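Local coordinates for beta-galactosidase (Bacillus circulans, PDB 4MAD), which probably hydrolyses terminal non-reducing beta-D-galactose residues from beta-D-galactosides, as a retaining enzyme of glycoside hydrolase family 35, at residues Q414-R419 / G430-N435; V422-E427 / S450-I455; D22-D27 / P242-E247; N195-T200 / G216-V221; D527-L532 / T558-A563. All blocks are in the same frame, centred on the assembly; numbering follows the deposited sequence.

Contact 1: residues Q414-R419 / G430-N435; sequences QDIHDR and GIVERN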
# COMPACT_ATOMS: atom_id res chain seq x y z
N GLN A 414 10.49 23.55 -6.71
CA GLN A 414 11.29 23.25 -5.57
C GLN A 414 10.47 22.81 -4.37
O GLN A 414 9.99 23.64 -3.66
CB GLN A 414 12.07 24.53 -5.17
CG GLN A 414 12.99 24.43 -4.03
CD GLN A 414 13.80 25.72 -3.82
OE1 GLN A 414 14.16 26.33 -4.74
NE2 GLN A 414 14.07 26.07 -2.62
N ASP A 415 10.41 21.52 -4.10
CA ASP A 415 10.73 20.44 -4.99
C ASP A 415 9.44 19.74 -5.45
O ASP A 415 8.43 19.90 -4.87
CB ASP A 415 11.55 19.39 -4.26
CG ASP A 415 13.00 19.79 -4.03
OD1 ASP A 415 13.56 20.52 -4.81
OD2 ASP A 415 13.58 19.35 -3.06
N ILE A 416 9.52 18.95 -6.49
CA ILE A 416 8.34 18.31 -7.01
C ILE A 416 8.19 16.86 -6.48
O ILE A 416 9.00 16.07 -6.71
CB ILE A 416 8.31 18.32 -8.52
CG1 ILE A 416 7.02 17.71 -9.04
CG2 ILE A 416 9.48 17.64 -9.08
CD1 ILE A 416 5.90 18.57 -8.94
N HIS A 417 7.11 16.62 -5.74
CA HIS A 417 6.86 15.35 -5.13
C HIS A 417 5.48 14.88 -5.57
O HIS A 417 4.53 15.17 -4.91
CB HIS A 417 6.89 15.50 -3.61
CG HIS A 417 8.26 15.62 -3.03
ND1 HIS A 417 8.50 15.62 -1.68
CD2 HIS A 417 9.47 15.69 -3.62
CE1 HIS A 417 9.79 15.68 -1.46
NE2 HIS A 417 10.40 15.75 -2.62
N ASP A 418 5.40 14.14 -6.66
CA ASP A 418 6.52 13.57 -7.37
C ASP A 418 6.63 13.76 -8.89
O ASP A 418 7.62 13.46 -9.46
CB ASP A 418 6.51 12.10 -7.05
CG ASP A 418 6.24 11.84 -5.60
OD1 ASP A 418 7.06 12.23 -4.82
OD2 ASP A 418 5.20 11.30 -5.27
N ARG A 419 5.55 14.23 -9.49
CA ARG A 419 5.47 14.45 -10.91
C ARG A 419 4.49 15.56 -11.20
O ARG A 419 3.47 15.66 -10.60
CB ARG A 419 4.96 13.20 -11.58
CG ARG A 419 5.29 13.08 -13.01
CD ARG A 419 4.97 11.68 -13.47
NE ARG A 419 5.28 11.43 -14.86
CZ ARG A 419 4.44 11.59 -15.87
NH1 ARG A 419 3.23 12.07 -15.71
NH2 ARG A 419 4.82 11.29 -17.08
N GLY A 430 5.37 21.05 -20.48
CA GLY A 430 6.17 19.89 -20.18
C GLY A 430 5.93 19.28 -18.83
O GLY A 430 5.02 19.63 -18.17
N ILE A 431 6.80 18.36 -18.44
CA ILE A 431 6.68 17.74 -17.14
C ILE A 431 7.93 17.97 -16.32
O ILE A 431 8.99 18.06 -16.84
CB ILE A 431 6.49 16.25 -17.21
CG1 ILE A 431 7.61 15.64 -17.97
CG2 ILE A 431 5.25 15.89 -17.92
CD1 ILE A 431 7.31 14.25 -18.41
N VAL A 432 7.73 18.11 -15.03
CA VAL A 432 8.78 18.04 -14.06
C VAL A 432 8.65 16.75 -13.24
O VAL A 432 7.59 16.34 -12.90
CB VAL A 432 8.76 19.24 -13.12
CG1 VAL A 432 9.21 20.49 -13.85
CG2 VAL A 432 7.43 19.45 -12.60
N GLU A 433 9.78 16.16 -12.93
CA GLU A 433 9.84 14.88 -12.27
C GLU A 433 10.78 14.94 -11.08
O GLU A 433 11.75 15.63 -11.09
CB GLU A 433 10.32 13.83 -13.25
CG GLU A 433 9.38 13.59 -14.40
CD GLU A 433 9.49 12.19 -15.01
OE1 GLU A 433 10.38 12.03 -15.81
OE2 GLU A 433 8.70 11.28 -14.69
N ARG A 434 10.46 14.15 -10.07
CA ARG A 434 11.27 14.15 -8.85
C ARG A 434 12.70 13.73 -9.09
O ARG A 434 13.58 14.22 -8.47
CB ARG A 434 10.64 13.24 -7.80
CG ARG A 434 11.33 13.18 -6.50
CD ARG A 434 10.43 12.74 -5.39
NE ARG A 434 11.13 12.58 -4.15
CZ ARG A 434 10.55 12.36 -3.00
NH1 ARG A 434 9.25 12.24 -2.94
NH2 ARG A 434 11.26 12.22 -1.91
N ASN A 435 12.90 12.76 -9.94
CA ASN A 435 14.20 12.16 -10.15
C ASN A 435 14.95 12.94 -11.17
O ASN A 435 14.60 13.04 -12.31
CB ASN A 435 14.11 10.69 -10.51
CG ASN A 435 13.46 9.87 -9.43
OD1 ASN A 435 12.83 8.87 -9.71
ND2 ASN A 435 13.60 10.31 -8.23
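R434 reaches across H417 and D418 with an extended side chain. Its CB rests against the carbonyl O of I416, 3.4 Å away, and CG stays near that same oxygen. CD touches both D418 OD1 and H417 CD2. NE and CZ then pass over the imidazole, and CZ comes within 3.4 Å of H417 NE2. The guanidinium lies flat on the ring, with the planes 8° apart. NH1 turns to D418 OD1 and forms a salt bridge of 2.9 Å, with the oxygen in the guanidinium plane. R434 N donates to D418 O at 3.0 Å. Beyond the segments, D470 also pairs with R434 NH1, K472 with D418 OD2, and H417 ND1 bonds Y471 O. R419, in a classic beta bulge with D418 opposite E457, makes a weak salt bridge from NE to E433 OE2 (3.4 Å); its NH1 bonds H579. I416 and V432 meet through methyl and methylene groups. R434 is thus held by edge and face. Positive groups on both carboxylate oxygens probably favour the ionised form of D418.

Contact 2: residues V422-E427 / S450-I455; sequences VYVNGE and SKLQII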
# COMPACT_ATOMS: atom_id res chain seq x y z
N VAL A 422 3.05 20.91 -16.50
CA VAL A 422 3.08 22.33 -16.48
C VAL A 422 2.41 22.94 -17.73
O VAL A 422 2.65 22.55 -18.79
CB VAL A 422 4.53 22.83 -16.39
CG1 VAL A 422 4.59 24.28 -16.24
CG2 VAL A 422 5.22 22.17 -15.28
N TYR A 423 1.59 23.94 -17.48
CA TYR A 423 0.82 24.68 -18.45
C TYR A 423 0.99 26.19 -18.24
O TYR A 423 0.95 26.65 -17.13
CB TYR A 423 -0.67 24.33 -18.37
CG TYR A 423 -0.91 22.82 -18.43
CD1 TYR A 423 -1.16 22.19 -19.63
CD2 TYR A 423 -0.79 22.04 -17.31
CE1 TYR A 423 -1.32 20.83 -19.69
CE2 TYR A 423 -0.97 20.70 -17.36
CZ TYR A 423 -1.23 20.09 -18.55
OH TYR A 423 -1.38 18.76 -18.57
N VAL A 424 1.16 26.90 -19.34
CA VAL A 424 1.23 28.33 -19.32
C VAL A 424 0.17 28.84 -20.30
O VAL A 424 0.19 28.50 -21.43
CB VAL A 424 2.62 28.80 -19.78
CG1 VAL A 424 2.59 30.22 -20.04
CG2 VAL A 424 3.66 28.47 -18.75
N ASN A 425 -0.76 29.63 -19.81
CA ASN A 425 -1.80 30.23 -20.63
C ASN A 425 -2.54 29.14 -21.42
O ASN A 425 -2.89 29.32 -22.53
CB ASN A 425 -1.24 31.28 -21.55
CG ASN A 425 -0.99 32.58 -20.85
OD1 ASN A 425 -1.66 32.90 -19.93
ND2 ASN A 425 -0.04 33.31 -21.32
N GLY A 426 -2.74 28.02 -20.78
CA GLY A 426 -3.54 26.98 -21.34
C GLY A 426 -2.84 26.13 -22.38
O GLY A 426 -3.46 25.31 -23.01
N GLU A 427 -1.55 26.32 -22.51
CA GLU A 427 -0.71 25.54 -23.38
C GLU A 427 0.21 24.64 -22.57
O GLU A 427 0.72 25.05 -21.62
CB GLU A 427 0.18 26.43 -24.20
CG GLU A 427 -0.46 27.28 -25.24
CD GLU A 427 0.60 28.00 -26.08
OE1 GLU A 427 1.07 29.06 -25.67
OE2 GLU A 427 0.98 27.47 -27.13
N SER A 450 0.70 35.79 -17.59
CA SER A 450 0.73 34.38 -17.87
C SER A 450 0.10 33.54 -16.76
O SER A 450 0.54 33.63 -15.66
CB SER A 450 2.16 34.00 -18.04
OG SER A 450 2.69 34.56 -19.19
N LYS A 451 -0.90 32.75 -17.07
CA LYS A 451 -1.50 31.88 -16.10
C LYS A 451 -0.73 30.54 -16.07
O LYS A 451 -0.73 29.81 -17.02
CB LYS A 451 -2.97 31.66 -16.41
CG LYS A 451 -3.70 30.81 -15.44
CD LYS A 451 -5.03 30.37 -16.00
CE LYS A 451 -5.97 29.94 -14.94
NZ LYS A 451 -7.34 29.73 -15.40
N LEU A 452 -0.10 30.30 -14.94
CA LEU A 452 0.70 29.12 -14.72
C LEU A 452 -0.14 28.12 -13.93
O LEU A 452 -0.73 28.46 -12.96
CB LEU A 452 1.96 29.49 -13.98
CG LEU A 452 2.81 28.32 -13.52
CD1 LEU A 452 3.34 27.58 -14.67
CD2 LEU A 452 3.88 28.76 -12.62
N GLN A 453 -0.21 26.89 -14.45
CA GLN A 453 -0.89 25.79 -13.82
C GLN A 453 0.05 24.58 -13.74
O GLN A 453 0.70 24.29 -14.65
CB GLN A 453 -2.15 25.41 -14.60
CG GLN A 453 -3.19 26.48 -14.63
CD GLN A 453 -4.35 26.14 -15.52
OE1 GLN A 453 -4.20 26.00 -16.67
NE2 GLN A 453 -5.51 26.02 -14.93
N ILE A 454 0.12 23.96 -12.60
CA ILE A 454 0.91 22.76 -12.46
C ILE A 454 0.03 21.68 -11.84
O ILE A 454 -0.47 21.87 -10.81
CB ILE A 454 2.11 23.02 -11.58
CG1 ILE A 454 2.91 24.18 -12.14
CG2 ILE A 454 2.97 21.83 -11.50
CD1 ILE A 454 4.21 24.50 -11.43
N ILE A 455 -0.10 20.57 -12.54
CA ILE A 455 -0.85 19.44 -12.05
C ILE A 455 0.09 18.42 -11.45
O ILE A 455 0.80 17.77 -12.14
CB ILE A 455 -1.67 18.69 -13.17
CG1 ILE A 455 -2.46 19.69 -13.99
CG2 ILE A 455 -2.59 17.70 -12.54
CD1 ILE A 455 -3.26 19.12 -15.08
O HOH W 1 -2.34 27.53 -17.95
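Y423 and I455 meet at an oblique angle on one face of an antiparallel strand pair. The tyrosine CE2 comes within 3.6 Å of I455 CD1. Its ring edge lies by Q453 O, and its hydroxyl bonds N511 O. Q453 stands across from Y423, and their backbones exchange two hydrogen bonds; Q453 N to Y423 O is 2.9 Å. On the other face, L452 CD1 touches both V422 CG1 (3.9 Å) and V424 CG2. Its CG lies anti to the backbone N (chi1 172°), and chi2 65° turns CD1 to the valines. N425 is second in the type I' turn V424-E427, which leads to strand 427-433. Its N donates to K451 O (2.8 Å). Its OD1 accepts from K451 N at 3.0 Å, with the donor well above the amide plane. A water links G426 N, K451 O and Q453 OE1; Q453 NE2 goes to E399. The face of V422, V424, L452 and I454 is thus mainly apolar; on the other, a water and an amide satisfy polar groups beside the turn.

Contact 3: residues D22-D27 / P242-E247; sequences DSFLLD and PLMCME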
# COMPACT_ATOMS: atom_id res chain seq x y z
N ASP A 22 11.47 -23.56 25.13
CA ASP A 22 12.49 -24.00 24.24
C ASP A 22 11.78 -23.85 22.91
O ASP A 22 12.38 -23.66 21.88
CB ASP A 22 12.74 -25.47 24.46
CG ASP A 22 14.16 -25.81 24.42
OD1 ASP A 22 14.81 -25.73 25.46
OD2 ASP A 22 14.65 -26.15 23.33
N SER A 23 10.48 -24.03 22.98
CA SER A 23 9.66 -24.10 21.83
C SER A 23 8.33 -23.42 22.10
O SER A 23 8.02 -23.22 23.22
CB SER A 23 9.50 -25.56 21.48
OG SER A 23 8.25 -25.99 21.81
N PHE A 24 7.57 -23.06 21.08
CA PHE A 24 6.28 -22.43 21.30
C PHE A 24 5.37 -23.44 21.96
O PHE A 24 5.45 -24.58 21.67
CB PHE A 24 5.63 -21.94 20.01
CG PHE A 24 6.33 -20.77 19.37
CD1 PHE A 24 6.30 -19.56 19.94
CD2 PHE A 24 7.00 -20.91 18.22
CE1 PHE A 24 6.93 -18.49 19.39
CE2 PHE A 24 7.63 -19.84 17.67
CZ PHE A 24 7.57 -18.63 18.27
N LEU A 25 4.51 -22.96 22.82
CA LEU A 25 3.48 -23.73 23.43
C LEU A 25 2.17 -23.04 23.34
O LEU A 25 2.06 -21.89 23.66
CB LEU A 25 3.77 -23.95 24.91
CG LEU A 25 5.18 -24.29 25.27
CD1 LEU A 25 5.59 -23.93 26.64
CD2 LEU A 25 5.47 -25.65 24.94
N LEU A 26 1.19 -23.82 22.93
CA LEU A 26 -0.20 -23.45 22.97
C LEU A 26 -1.12 -24.58 23.47
O LEU A 26 -1.08 -25.67 22.97
CB LEU A 26 -0.63 -23.07 21.59
CG LEU A 26 -1.98 -22.48 21.41
CD1 LEU A 26 -2.09 -21.18 22.00
CD2 LEU A 26 -2.34 -22.38 20.03
N ASP A 27 -2.01 -24.27 24.38
CA ASP A 27 -3.03 -25.24 24.74
C ASP A 27 -2.40 -26.56 25.18
O ASP A 27 -2.86 -27.62 24.78
CB ASP A 27 -3.93 -25.55 23.56
CG ASP A 27 -4.99 -24.50 23.33
OD1 ASP A 27 -5.24 -23.70 24.24
OD2 ASP A 27 -5.52 -24.46 22.22
N PRO A 242 12.61 -19.96 20.82
CA PRO A 242 12.29 -20.64 19.58
C PRO A 242 12.64 -19.76 18.42
O PRO A 242 12.62 -18.58 18.58
CB PRO A 242 10.79 -20.82 19.64
CG PRO A 242 10.35 -20.26 20.83
CD PRO A 242 11.46 -19.95 21.71
N LEU A 243 12.92 -20.34 17.28
CA LEU A 243 13.32 -19.58 16.11
C LEU A 243 12.14 -19.30 15.20
O LEU A 243 11.50 -20.21 14.81
CB LEU A 243 14.34 -20.36 15.34
CG LEU A 243 15.60 -20.84 16.03
CD1 LEU A 243 16.44 -21.75 15.13
CD2 LEU A 243 16.40 -19.65 16.46
N MET A 244 11.85 -18.05 14.88
CA MET A 244 10.80 -17.75 13.93
C MET A 244 11.20 -16.74 12.84
O MET A 244 11.71 -15.74 13.13
CB MET A 244 9.55 -17.25 14.61
CG MET A 244 8.42 -17.15 13.66
SD MET A 244 6.90 -17.05 14.52
CE MET A 244 5.77 -17.18 13.25
N CYS A 245 10.90 -17.05 11.60
CA CYS A 245 11.03 -16.10 10.52
C CYS A 245 9.71 -15.41 10.36
O CYS A 245 8.81 -15.95 9.87
CB CYS A 245 11.35 -16.83 9.25
SG CYS A 245 11.45 -15.76 7.82
N MET A 246 9.58 -14.21 10.88
CA MET A 246 8.34 -13.49 10.82
C MET A 246 7.88 -12.95 9.45
O MET A 246 6.74 -12.77 9.25
CB MET A 246 8.31 -12.44 11.90
CG MET A 246 7.07 -11.77 12.02
SD MET A 246 5.63 -12.69 12.50
CE MET A 246 6.22 -13.66 13.80
N GLU A 247 8.83 -12.71 8.56
CA GLU A 247 8.58 -12.49 7.16
C GLU A 247 9.58 -13.31 6.33
O GLU A 247 10.71 -13.02 6.27
CB GLU A 247 8.69 -11.00 6.80
CG GLU A 247 7.89 -10.07 7.68
CD GLU A 247 8.13 -8.59 7.36
OE1 GLU A 247 8.84 -8.31 6.39
OE2 GLU A 247 7.65 -7.77 8.13
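F24 CG is anti to its carbonyl carbon (chi1 -69°), which swings the ring over P242. M244 runs out fully extended, with CG anti to the backbone N (chi1 -171°), and this carries its sulfur to the same ring. The proline sits squarely on one ring face: P242 CG is 4.0 Å from the ring centroid and 5° off the normal, a CH-pi contact. P242 CB lies 3.9 Å from F24 CE2. M244 comes from another direction, crossing the phenylalanine at about a right angle. Its SD is 4.1 Å from F24 CZ in an oblique Met-aromatic contact. The backbone also touches, as D22 O lies 3.8 Å from P242 CA. F24 also packs on L18, I31 and S281. The contact fastens the small N-terminal sheet to the start of barrel strand 244-249. The same strand carries E247, the predicted nucleophile, further along. No hydrogen bond crosses between the segments, so the join depends on dispersion, the proline C-H over the ring face and the oblique sulfur contact.

Contact 4: residues N195-T200 / G216-V221; sequences NELLFT and GIFETV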
# COMPACT_ATOMS: atom_id res chain seq x y z
N ASN A 195 -2.63 -11.35 28.11
CA ASN A 195 -1.37 -12.06 28.21
C ASN A 195 -0.86 -12.61 26.90
O ASN A 195 -0.12 -13.49 26.90
CB ASN A 195 -1.43 -13.17 29.24
CG ASN A 195 -2.47 -14.16 28.94
OD1 ASN A 195 -2.98 -14.22 27.87
ND2 ASN A 195 -2.77 -14.98 29.90
N GLU A 196 -1.28 -12.05 25.79
CA GLU A 196 -0.85 -12.51 24.50
C GLU A 196 0.64 -12.29 24.33
O GLU A 196 1.18 -11.46 24.95
CB GLU A 196 -1.61 -11.78 23.40
CG GLU A 196 -3.05 -12.16 23.26
CD GLU A 196 -3.95 -11.65 24.34
OE1 GLU A 196 -3.74 -10.58 24.86
OE2 GLU A 196 -4.85 -12.35 24.69
N LEU A 197 1.27 -13.11 23.52
CA LEU A 197 2.69 -12.98 23.31
C LEU A 197 3.00 -11.73 22.47
O LEU A 197 2.44 -11.54 21.46
CB LEU A 197 3.24 -14.23 22.62
CG LEU A 197 4.70 -14.13 22.27
CD1 LEU A 197 5.59 -13.90 23.41
CD2 LEU A 197 5.16 -15.26 21.53
N LEU A 198 3.90 -10.90 22.96
CA LEU A 198 4.37 -9.71 22.26
C LEU A 198 5.74 -9.95 21.68
O LEU A 198 6.52 -10.57 22.27
CB LEU A 198 4.47 -8.53 23.23
CG LEU A 198 3.20 -8.03 23.88
CD1 LEU A 198 3.39 -6.69 24.56
CD2 LEU A 198 2.10 -7.98 22.95
N PHE A 199 6.00 -9.46 20.50
CA PHE A 199 7.27 -9.78 19.90
C PHE A 199 7.66 -8.68 18.95
O PHE A 199 6.85 -7.95 18.60
CB PHE A 199 7.18 -11.12 19.16
CG PHE A 199 6.27 -11.09 18.00
CD1 PHE A 199 6.71 -10.70 16.79
CD2 PHE A 199 4.95 -11.44 18.12
CE1 PHE A 199 5.85 -10.66 15.73
CE2 PHE A 199 4.11 -11.41 17.04
CZ PHE A 199 4.55 -11.02 15.88
N THR A 200 8.90 -8.68 18.51
CA THR A 200 9.43 -7.78 17.51
C THR A 200 9.98 -8.58 16.34
O THR A 200 10.14 -9.75 16.41
CB THR A 200 10.58 -6.90 18.05
OG1 THR A 200 11.57 -7.70 18.65
CG2 THR A 200 10.02 -5.90 19.08
N GLY A 216 12.96 -7.69 27.49
CA GLY A 216 11.88 -8.54 27.91
C GLY A 216 11.02 -9.11 26.82
O GLY A 216 10.08 -9.77 27.09
N ILE A 217 11.36 -8.83 25.57
CA ILE A 217 10.50 -9.16 24.45
C ILE A 217 11.13 -10.12 23.41
O ILE A 217 12.20 -9.89 22.95
CB ILE A 217 10.03 -7.85 23.75
CG1 ILE A 217 9.19 -7.00 24.70
CG2 ILE A 217 9.28 -8.17 22.57
CD1 ILE A 217 7.96 -7.63 25.17
N PHE A 218 10.40 -11.16 23.04
CA PHE A 218 10.82 -12.16 22.07
C PHE A 218 11.13 -11.47 20.73
O PHE A 218 10.39 -10.68 20.29
CB PHE A 218 9.66 -13.15 21.91
CG PHE A 218 9.91 -14.27 20.94
CD1 PHE A 218 10.99 -15.09 21.06
CD2 PHE A 218 9.03 -14.53 19.93
CE1 PHE A 218 11.19 -16.09 20.18
CE2 PHE A 218 9.24 -15.52 19.06
CZ PHE A 218 10.32 -16.30 19.19
N GLU A 219 12.22 -11.87 20.10
CA GLU A 219 12.59 -11.36 18.79
C GLU A 219 12.49 -12.44 17.70
O GLU A 219 12.76 -13.58 17.93
CB GLU A 219 13.98 -10.70 18.80
CG GLU A 219 14.57 -10.26 17.50
CD GLU A 219 13.95 -8.98 16.95
OE1 GLU A 219 12.75 -8.94 16.86
OE2 GLU A 219 14.69 -8.06 16.59
N THR A 220 12.09 -12.00 16.52
CA THR A 220 12.02 -12.86 15.35
C THR A 220 12.84 -12.18 14.26
O THR A 220 13.12 -11.06 14.40
CB THR A 220 10.60 -13.02 14.87
OG1 THR A 220 10.00 -11.77 14.59
CG2 THR A 220 9.77 -13.75 15.92
N VAL A 221 13.25 -12.79 13.21
CA VAL A 221 13.88 -12.18 12.05
C VAL A 221 13.13 -12.42 10.74
O VAL A 221 12.37 -13.36 10.64
CB VAL A 221 15.32 -12.68 11.89
CG1 VAL A 221 16.18 -12.25 13.07
CG2 VAL A 221 15.35 -14.19 11.72
O HOH W 2 7.84 -11.51 24.51
O HOH W 3 12.83 -7.72 21.14
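T200 and T220 carry the polar part of this contact. The carbonyl O of T200 accepts two bonds from T220, one from OG1 at 2.7 Å and one from the backbone N at 3.0 Å. They arrive from opposite faces of the carbonyl plane. T220 OG1 gets there because it lies between its backbone N and carbonyl carbon (chi1 57°). A second backbone bond, T200 N to F218 O, is 3.1 Å long and nearly straight onto the oxygen. The carboxylate of E219 lies beside T200 OG1, but the position of its OE1 is doubtful.

Two waters bridge the segments. One joins the backbone groups L198 O and F218 N. The other donates to the T200 hydroxyl, OG1, and to I217 O.

The segments belong to strands 197-202 and 218-223, parallel neighbours in the (beta/alpha)8 barrel. Helix 206-212 connects them as a beta-alpha-beta unit. The short segment axes diverge by 48°.

Apolar packing fills the rest. I217 CG2 lies 3.7 Å from F199 CA, and I217 CD1 meets L198 CB at 4.1 Å. F218 CD2 touches F199 CB at 4.0 Å and, more loosely, L197 CD2. Y20 packs on L197 and F218 from outside the barrel strands. F199 leans on M246 of strand 244-249, the neighbour of 218-223, and the side chain of T220 is about 7 Å from that of E247, the predicted nucleophile.

Contact 5: residues D527-L532 / T558-A563; sequences DTFIDL and TLYVPA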
# COMPACT_ATOMS: atom_id res chain seq x y z
N ASP A 527 -14.99 -11.82 -12.09
CA ASP A 527 -13.72 -11.13 -12.01
C ASP A 527 -13.22 -10.88 -13.40
O ASP A 527 -13.49 -11.59 -14.26
CB ASP A 527 -12.67 -11.95 -11.27
CG ASP A 527 -12.88 -12.01 -9.78
OD1 ASP A 527 -13.72 -11.33 -9.24
OD2 ASP A 527 -12.18 -12.79 -9.19
N THR A 528 -12.52 -9.79 -13.57
CA THR A 528 -12.04 -9.41 -14.87
C THR A 528 -10.86 -8.45 -14.76
O THR A 528 -10.55 -8.03 -13.70
CB THR A 528 -13.14 -8.81 -15.77
OG1 THR A 528 -12.68 -8.66 -17.09
CG2 THR A 528 -13.57 -7.49 -15.26
N PHE A 529 -10.24 -8.16 -15.89
CA PHE A 529 -9.08 -7.31 -15.92
C PHE A 529 -9.15 -6.32 -17.06
O PHE A 529 -9.51 -6.67 -18.12
CB PHE A 529 -7.82 -8.12 -16.04
CG PHE A 529 -7.73 -9.26 -15.05
CD1 PHE A 529 -7.00 -9.14 -13.88
CD2 PHE A 529 -8.35 -10.47 -15.28
CE1 PHE A 529 -6.92 -10.14 -13.01
CE2 PHE A 529 -8.24 -11.47 -14.38
CZ PHE A 529 -7.54 -11.28 -13.24
N ILE A 530 -8.80 -5.08 -16.78
CA ILE A 530 -8.78 -4.06 -17.79
C ILE A 530 -7.38 -3.89 -18.41
O ILE A 530 -6.47 -3.59 -17.74
CB ILE A 530 -9.21 -2.68 -17.22
CG1 ILE A 530 -10.56 -2.75 -16.57
CG2 ILE A 530 -9.27 -1.70 -18.30
CD1 ILE A 530 -11.06 -1.44 -16.04
N ASP A 531 -7.28 -4.06 -19.71
CA ASP A 531 -6.03 -3.97 -20.42
C ASP A 531 -5.77 -2.55 -20.83
O ASP A 531 -6.47 -2.04 -21.61
CB ASP A 531 -6.08 -4.80 -21.68
CG ASP A 531 -4.93 -4.53 -22.60
OD1 ASP A 531 -3.90 -4.06 -22.19
OD2 ASP A 531 -5.08 -4.81 -23.77
N LEU A 532 -4.77 -1.94 -20.23
CA LEU A 532 -4.49 -0.54 -20.37
C LEU A 532 -3.21 -0.26 -21.12
O LEU A 532 -2.70 0.81 -21.07
CB LEU A 532 -4.42 0.11 -19.03
CG LEU A 532 -5.77 0.18 -18.34
CD1 LEU A 532 -5.76 -0.09 -16.91
CD2 LEU A 532 -6.55 1.37 -18.71
N THR A 558 -2.37 -4.44 -16.76
CA THR A 558 -3.80 -4.65 -16.54
C THR A 558 -4.15 -4.27 -15.13
O THR A 558 -3.30 -4.34 -14.30
CB THR A 558 -4.23 -6.09 -16.69
OG1 THR A 558 -3.38 -6.93 -15.93
CG2 THR A 558 -4.20 -6.52 -18.09
N LEU A 559 -5.38 -3.88 -14.91
CA LEU A 559 -5.91 -3.63 -13.60
C LEU A 559 -6.99 -4.66 -13.29
O LEU A 559 -7.87 -4.78 -14.01
CB LEU A 559 -6.52 -2.22 -13.46
CG LEU A 559 -5.61 -1.01 -13.31
CD1 LEU A 559 -6.30 0.34 -13.35
CD2 LEU A 559 -4.72 -1.14 -12.16
N TYR A 560 -6.87 -5.30 -12.15
CA TYR A 560 -7.84 -6.26 -11.67
C TYR A 560 -9.09 -5.57 -11.23
O TYR A 560 -9.05 -4.65 -10.50
CB TYR A 560 -7.22 -7.10 -10.56
CG TYR A 560 -8.10 -7.92 -9.65
CD1 TYR A 560 -8.95 -8.86 -10.12
CD2 TYR A 560 -8.00 -7.77 -8.31
CE1 TYR A 560 -9.68 -9.59 -9.29
CE2 TYR A 560 -8.74 -8.47 -7.47
CZ TYR A 560 -9.58 -9.40 -7.97
OH TYR A 560 -10.32 -10.10 -7.11
N VAL A 561 -10.19 -6.10 -11.71
CA VAL A 561 -11.50 -5.71 -11.32
C VAL A 561 -12.21 -6.85 -10.57
O VAL A 561 -12.68 -7.74 -11.16
CB VAL A 561 -12.33 -5.39 -12.54
CG1 VAL A 561 -13.65 -4.87 -12.16
CG2 VAL A 561 -11.62 -4.49 -13.46
N PRO A 562 -12.32 -6.76 -9.27
CA PRO A 562 -13.07 -7.73 -8.52
C PRO A 562 -14.55 -7.72 -8.90
O PRO A 562 -15.11 -6.70 -9.06
CB PRO A 562 -12.91 -7.26 -7.08
CG PRO A 562 -11.77 -6.43 -7.09
CD PRO A 562 -11.70 -5.79 -8.39
N ALA A 563 -15.18 -8.88 -8.90
CA ALA A 563 -16.56 -8.92 -9.32
C ALA A 563 -17.47 -8.00 -8.52
O ALA A 563 -18.39 -7.45 -9.06
CB ALA A 563 -17.05 -10.29 -9.26
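D527 OD1 takes the backbone N-H of A563 at 2.9 Å, nearly along its C-O axis, and is also held by the hydroxyl of Y47. Its other oxygen, OD2, forms a salt bridge with K353. The carboxylate stands at a right angle to the ring of Y560 and meets it at the edge. Backbone bonds continue the join along the strands. V561 N to T528 O is 2.8 Å, and I530 N to L559 O is 2.9 Å. The reverse bonds, T528 N to V561 O and L559 N to I530 O, complete two hydrogen-bonded pairs. F529 and Y560 share one face. F529 CE1 comes to 3.8 Å from Y560 CD1, and the rings are oblique, with planes 36° apart. On the other face, I530 CG1 lies 3.7 Å from V561 CG2. L532 CD1 meets L559 CD1 at 3.6 Å. T528 turns its CG2 to V561 CB, while its OG1 bonds R354 and V588. The pair lies at one margin of an eight-stranded antiparallel sheet in the galactose-binding domain. Strand 558-561 is outermost within this chain. Strand 584-588 flanks 528-531 on its far side, and L547 of strand 545-551 and V540 of strand 537-542 pack against I530 and L559.

Contacts 3 and 4 share the catalytic barrel. Their centres are 10 Å apart, and M246 N probably bonds V221 O between neighbouring strands. Contacts 1 and 2 lie in the first all-beta domain and also touch, G430 O to V422 N; strand 427-433 of contact 1 and strand 419-424 of contact 2 are neighbours in one sheet. Contact 5 is separate, in the galactose-binding domain. Contacts 2 to 5 are buried, whereas contact 1 is only partly so and relies most on charge. Contact 2 has one mainly apolar face and a water-bridged polar side; contact 5 is largely apolar on both, with a carboxylate at one end. Contact 4 is a parallel barrel pair helped by threonine and water, and contact 3 lacks hydrogen bonds.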